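PDB 7D6V: succinate dehydrogenase subunit A from Mycolicibacterium smegmatis, which probably oxidises succinate to fumarate as the FAD-carrying flavoprotein subunit of the membrane-associated succinate dehydrogenase Sdh1, passing electrons on toward quinone. Local coordinates for residues T175-F188 / P454-V468. Numbering follows the deposited sequence.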
loop_
_atom_site.group_PDB
_atom_site.type_symbol
_atom_site.label_atom_id
_atom_site.label_comp_id
_atom_site.label_asym_id
_atom_site.label_seq_id
_atom_site.Cartn_x
_atom_site.Cartn_y
_atom_site.Cartn_z
ATOM N N THR A 175 23.200 -9.080 11.853
ATOM C CA THR A 175 23.923 -8.275 12.826
ATOM C C THR A 175 25.427 -8.242 12.608
ATOM O O THR A 175 26.091 -7.369 13.174
ATOM C CB THR A 175 23.646 -8.777 14.250
ATOM O OG1 THR A 175 24.297 -10.035 14.454
ATOM C CG2 THR A 175 22.157 -8.947 14.473
ATOM N N GLU A 176 25.982 -9.156 11.818
ATOM C CA GLU A 176 27.419 -9.194 11.601
ATOM C C GLU A 176 27.710 -9.809 10.241
ATOM O O GLU A 176 26.931 -10.605 9.715
ATOM C CB GLU A 176 28.129 -9.990 12.701
ATOM C CG GLU A 176 29.614 -9.708 12.830
ATOM C CD GLU A 176 29.898 -8.358 13.464
ATOM O OE1 GLU A 176 29.864 -7.336 12.748
ATOM O OE2 GLU A 176 30.151 -8.321 14.686
ATOM N N LEU A 177 28.849 -9.425 9.675
ATOM C CA LEU A 177 29.395 -10.052 8.480
ATOM C C LEU A 177 30.659 -10.801 8.864
ATOM O O LEU A 177 31.547 -10.235 9.510
ATOM C CB LEU A 177 29.697 -9.017 7.395
ATOM C CG LEU A 177 28.514 -8.235 6.826
ATOM C CD1 LEU A 177 28.974 -7.301 5.728
ATOM C CD2 LEU A 177 27.453 -9.182 6.310
ATOM N N ILE A 178 30.739 -12.061 8.474
ATOM C CA ILE A 178 31.853 -12.923 8.843
ATOM C C ILE A 178 32.920 -12.852 7.764
ATOM O O ILE A 178 32.622 -12.893 6.566
ATOM C CB ILE A 178 31.375 -14.370 9.065
ATOM C CG1 ILE A 178 30.197 -14.397 10.041
ATOM C CG2 ILE A 178 32.510 -15.233 9.579
ATOM C CD1 ILE A 178 30.535 -13.899 11.422
ATOM N N LEU A 179 34.173 -12.740 8.193
ATOM C CA LEU A 179 35.311 -12.628 7.297
ATOM C C LEU A 179 36.238 -13.819 7.484
ATOM O O LEU A 179 36.332 -14.386 8.577
ATOM C CB LEU A 179 36.081 -11.328 7.547
ATOM C CG LEU A 179 35.743 -10.109 6.689
ATOM C CD1 LEU A 179 34.267 -9.784 6.741
ATOM C CD2 LEU A 179 36.555 -8.923 7.158
ATOM N N ASP A 180 36.919 -14.204 6.405
ATOM C CA ASP A 180 37.897 -15.285 6.458
ATOM C C ASP A 180 39.323 -14.751 6.545
ATOM O O ASP A 180 40.033 -15.019 7.518
ATOM C CB ASP A 180 37.736 -16.189 5.229
ATOM C CG ASP A 180 38.548 -17.467 5.330
ATOM O OD1 ASP A 180 39.184 -17.696 6.379
ATOM O OD2 ASP A 180 38.552 -18.243 4.350
ATOM N N ASP A 181 39.750 -13.982 5.550
ATOM C CA ASP A 181 41.059 -13.338 5.563
ATOM C C ASP A 181 40.893 -11.921 5.025
ATOM O O ASP A 181 41.610 -11.467 4.133
ATOM C CB ASP A 181 42.073 -14.170 4.776
ATOM C CG ASP A 181 43.491 -13.620 4.859
ATOM O OD1 ASP A 181 44.260 -14.104 5.716
ATOM O OD2 ASP A 181 43.860 -12.742 4.053
ATOM N N GLY A 182 39.899 -11.212 5.552
ATOM C CA GLY A 182 39.494 -9.940 5.008
ATOM C C GLY A 182 38.473 -10.034 3.898
ATOM O O GLY A 182 38.004 -8.994 3.421
ATOM N N LYS A 183 38.119 -11.241 3.474
ATOM C CA LYS A 183 37.113 -11.460 2.449
ATOM C C LYS A 183 35.810 -11.919 3.088
ATOM O O LYS A 183 35.808 -12.545 4.148
ATOM C CB LYS A 183 37.585 -12.502 1.435
ATOM C CG LYS A 183 39.072 -12.468 1.159
ATOM C CD LYS A 183 39.488 -13.636 0.283
ATOM C CE LYS A 183 39.092 -14.962 0.911
ATOM N NZ LYS A 183 39.983 -15.341 2.042
ATOM N N ILE A 184 34.697 -11.596 2.430
ATOM C CA ILE A 184 33.392 -12.002 2.930
ATOM C C ILE A 184 33.311 -13.519 2.967
ATOM O O ILE A 184 33.642 -14.199 1.991
ATOM C CB ILE A 184 32.278 -11.407 2.057
ATOM C CG1 ILE A 184 32.116 -9.913 2.338
ATOM C CG2 ILE A 184 30.971 -12.151 2.266
ATOM C CD1 ILE A 184 31.842 -9.585 3.781
ATOM N N ALA A 185 32.871 -14.057 4.103
ATOM C CA ALA A 185 32.650 -15.485 4.250
ATOM C C ALA A 185 31.219 -15.840 4.616
ATOM O O ALA A 185 30.863 -17.021 4.559
ATOM C CB ALA A 185 33.596 -16.074 5.308
ATOM N N GLY A 186 30.397 -14.871 4.982
ATOM C CA GLY A 186 29.014 -15.143 5.306
ATOM C C GLY A 186 28.432 -14.051 6.176
ATOM O O GLY A 186 29.094 -13.075 6.521
ATOM N N ALA A 187 27.163 -14.245 6.526
ATOM C CA ALA A 187 26.418 -13.303 7.346
ATOM C C ALA A 187 25.803 -14.027 8.532
ATOM O O ALA A 187 25.359 -15.171 8.411
ATOM C CB ALA A 187 25.323 -12.604 6.536
ATOM N N PHE A 188 25.779 -13.353 9.676
ATOM C CA PHE A 188 25.227 -13.889 10.910
ATOM C C PHE A 188 24.081 -13.003 11.373
ATOM O O PHE A 188 24.194 -11.775 11.359
ATOM C CB PHE A 188 26.310 -13.979 11.992
ATOM C CG PHE A 188 25.811 -14.462 13.322
ATOM C CD1 PHE A 188 25.759 -15.814 13.607
ATOM C CD2 PHE A 188 25.408 -13.564 14.293
ATOM C CE1 PHE A 188 25.307 -16.257 14.829
ATOM C CE2 PHE A 188 24.951 -14.006 15.514
ATOM C CZ PHE A 188 24.904 -15.353 15.782
ATOM N N PRO A 454 35.805 -18.979 0.680
ATOM C CA PRO A 454 36.218 -18.686 2.056
ATOM C C PRO A 454 35.354 -19.417 3.071
ATOM O O PRO A 454 34.172 -19.679 2.845
ATOM C CB PRO A 454 36.043 -17.166 2.162
ATOM C CG PRO A 454 35.115 -16.806 1.049
ATOM C CD PRO A 454 35.392 -17.768 -0.046
ATOM N N LYS A 455 35.963 -19.740 4.207
ATOM C CA LYS A 455 35.347 -20.563 5.237
ATOM C C LYS A 455 35.064 -19.739 6.485
ATOM O O LYS A 455 35.915 -18.966 6.937
ATOM C CB LYS A 455 36.252 -21.743 5.588
ATOM C CG LYS A 455 36.429 -22.727 4.450
ATOM C CD LYS A 455 37.323 -23.887 4.843
ATOM C CE LYS A 455 37.412 -24.905 3.719
ATOM N NZ LYS A 455 38.115 -24.356 2.531
ATOM N N VAL A 456 33.864 -19.909 7.041
ATOM C CA VAL A 456 33.519 -19.247 8.293
ATOM C C VAL A 456 34.231 -19.933 9.451
ATOM O O VAL A 456 34.297 -21.167 9.527
ATOM C CB VAL A 456 31.996 -19.233 8.505
ATOM C CG1 VAL A 456 31.320 -18.408 7.435
ATOM C CG2 VAL A 456 31.438 -20.642 8.508
ATOM N N SER A 457 34.787 -19.130 10.350
ATOM C CA SER A 457 35.429 -19.632 11.554
ATOM C C SER A 457 34.444 -19.608 12.715
ATOM O O SER A 457 33.588 -18.726 12.808
ATOM C CB SER A 457 36.667 -18.806 11.904
ATOM O OG SER A 457 36.308 -17.495 12.297
ATOM N N GLU A 458 34.575 -20.594 13.604
ATOM C CA GLU A 458 33.638 -20.706 14.717
ATOM C C GLU A 458 33.864 -19.624 15.764
ATOM O O GLU A 458 32.920 -19.234 16.462
ATOM C CB GLU A 458 33.742 -22.096 15.345
ATOM C CG GLU A 458 33.605 -23.263 14.361
ATOM C CD GLU A 458 32.479 -23.098 13.341
ATOM O OE1 GLU A 458 31.444 -22.470 13.658
ATOM O OE2 GLU A 458 32.635 -23.601 12.207
ATOM N N ALA A 459 35.098 -19.128 15.892
ATOM C CA ALA A 459 35.379 -18.076 16.864
ATOM C C ALA A 459 34.614 -16.798 16.536
ATOM O O ALA A 459 34.102 -16.125 17.439
ATOM C CB ALA A 459 36.881 -17.804 16.920
ATOM N N ALA A 460 34.536 -16.441 15.254
ATOM C CA ALA A 460 33.781 -15.256 14.860
ATOM C C ALA A 460 32.300 -15.413 15.177
ATOM O O ALA A 460 31.645 -14.461 15.618
ATOM C CB ALA A 460 33.985 -14.976 13.371
ATOM N N VAL A 461 31.756 -16.611 14.962
ATOM C CA VAL A 461 30.350 -16.853 15.264
ATOM C C VAL A 461 30.103 -16.771 16.765
ATOM O O VAL A 461 29.086 -16.227 17.211
ATOM C CB VAL A 461 29.908 -18.207 14.687
ATOM C CG1 VAL A 461 28.404 -18.356 14.785
ATOM C CG2 VAL A 461 30.351 -18.325 13.247
ATOM N N GLU A 462 31.026 -17.307 17.568
ATOM C CA GLU A 462 30.893 -17.194 19.016
ATOM C C GLU A 462 30.954 -15.740 19.465
ATOM O O GLU A 462 30.193 -15.322 20.346
ATOM C CB GLU A 462 31.976 -18.015 19.712
ATOM C CG GLU A 462 31.874 -19.507 19.462
ATOM C CD GLU A 462 33.207 -20.212 19.603
ATOM O OE1 GLU A 462 33.285 -21.412 19.268
ATOM O OE2 GLU A 462 34.178 -19.565 20.050
ATOM N N ASP A 463 31.855 -14.955 18.870
ATOM C CA ASP A 463 31.939 -13.537 19.205
ATOM C C ASP A 463 30.643 -12.811 18.867
ATOM O O ASP A 463 30.150 -12.002 19.663
ATOM C CB ASP A 463 33.114 -12.897 18.471
ATOM C CG ASP A 463 34.424 -13.076 19.201
ATOM O OD1 ASP A 463 34.430 -12.976 20.446
ATOM O OD2 ASP A 463 35.451 -13.317 18.531
ATOM N N ALA A 464 30.079 -13.086 17.689
ATOM C CA ALA A 464 28.831 -12.437 17.301
ATOM C C ALA A 464 27.686 -12.840 18.222
ATOM O O ALA A 464 26.850 -12.005 18.593
ATOM C CB ALA A 464 28.498 -12.769 15.848
ATOM N N THR A 465 27.630 -14.119 18.598
ATOM C CA THR A 465 26.606 -14.585 19.527
ATOM C C THR A 465 26.726 -13.881 20.872
ATOM O O THR A 465 25.725 -13.431 21.446
ATOM C CB THR A 465 26.722 -16.098 19.701
ATOM O OG1 THR A 465 26.758 -16.724 18.416
ATOM C CG2 THR A 465 25.549 -16.639 20.483
ATOM N N ARG A 466 27.950 -13.774 21.389
ATOM C CA ARG A 466 28.168 -13.086 22.655
ATOM C C ARG A 466 27.736 -11.632 22.563
ATOM O O ARG A 466 27.081 -11.107 23.474
ATOM C CB ARG A 466 29.643 -13.180 23.037
ATOM C CG ARG A 466 29.927 -14.053 24.233
ATOM C CD ARG A 466 31.269 -13.700 24.844
ATOM N NE ARG A 466 32.369 -13.907 23.903
ATOM C CZ ARG A 466 32.795 -15.094 23.478
ATOM N NH1 ARG A 466 33.802 -15.165 22.621
ATOM N NH2 ARG A 466 32.223 -16.211 23.910
ATOM N N LEU A 467 28.083 -10.968 21.460
ATOM C CA LEU A 467 27.735 -9.564 21.294
ATOM C C LEU A 467 26.225 -9.366 21.254
ATOM O O LEU A 467 25.700 -8.442 21.884
ATOM C CB LEU A 467 28.390 -9.014 20.028
ATOM C CG LEU A 467 28.456 -7.496 19.864
ATOM C CD1 LEU A 467 29.739 -7.104 19.156
ATOM C CD2 LEU A 467 27.246 -6.979 19.107
ATOM N N VAL A 468 25.506 -10.220 20.524
ATOM C CA VAL A 468 24.060 -10.030 20.438
ATOM C C VAL A 468 23.338 -10.488 21.699
ATOM O O VAL A 468 22.205 -10.056 21.938
ATOM C CB VAL A 468 23.454 -10.743 19.217
ATOM C CG1 VAL A 468 24.072 -10.216 17.942
ATOM C CG2 VAL A 468 23.625 -12.244 19.325
#
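Asp180 OD2 takes a hydrogen bond from the backbone N of Lys455 at 3.0 Å, nearly straight at 163°, although the N-H comes down from above the carboxylate plane. The Asp180 side chain extends from the turn between strands 172-179 and 184-191, its chi1 of -170° turning CG away from the backbone N, and reaches the backbone that leads into helix 458-469. Lys183 NZ makes a long salt bridge to the same oxygen, and its CE lies 4.0 Å from Pro454 CB. Pro454 also packs on Ala185, its CB 4.1 Å from Ala185 CB.

Beyond this polar corner the interface is largely apolar. Val456 CG1 lies against both Ala185 CB and Ile178 CG2, the Ile178 and Val456 side chains crossing at about a right angle, and Ile178 CG2 also meets Ala460 CB at 4.1 Å. Ala185 and Gly186 form a classic beta bulge opposite Ile178. A second one, Thr175 and Glu176 opposite Phe188, lies near the other end of the hairpin. Here chi1 of 177° swings the Phe188 ring toward the helix, where Ala464 CB approaches CD2 to 3.5 Å and Val461 CG1 approaches CE1 to 3.7 Å, both obliquely, while Val468 CG2 lies at the ring edge. Thr465 OG1, near Phe188 CZ, donates to Val461 O at 2.7 Å, so its hydrogen is used within the helix, on a carbonyl that also accepts from Thr465 N. Phe197 of the next strand meets the Phe188 ring too.

The helix thus covers one face of the hairpin in the FAD-binding domain. Because water can compete for the exposed Asp180 carboxylate, cohesion probably rests mainly on the apolar contacts, with the hydrogen bond positioning the lead-in.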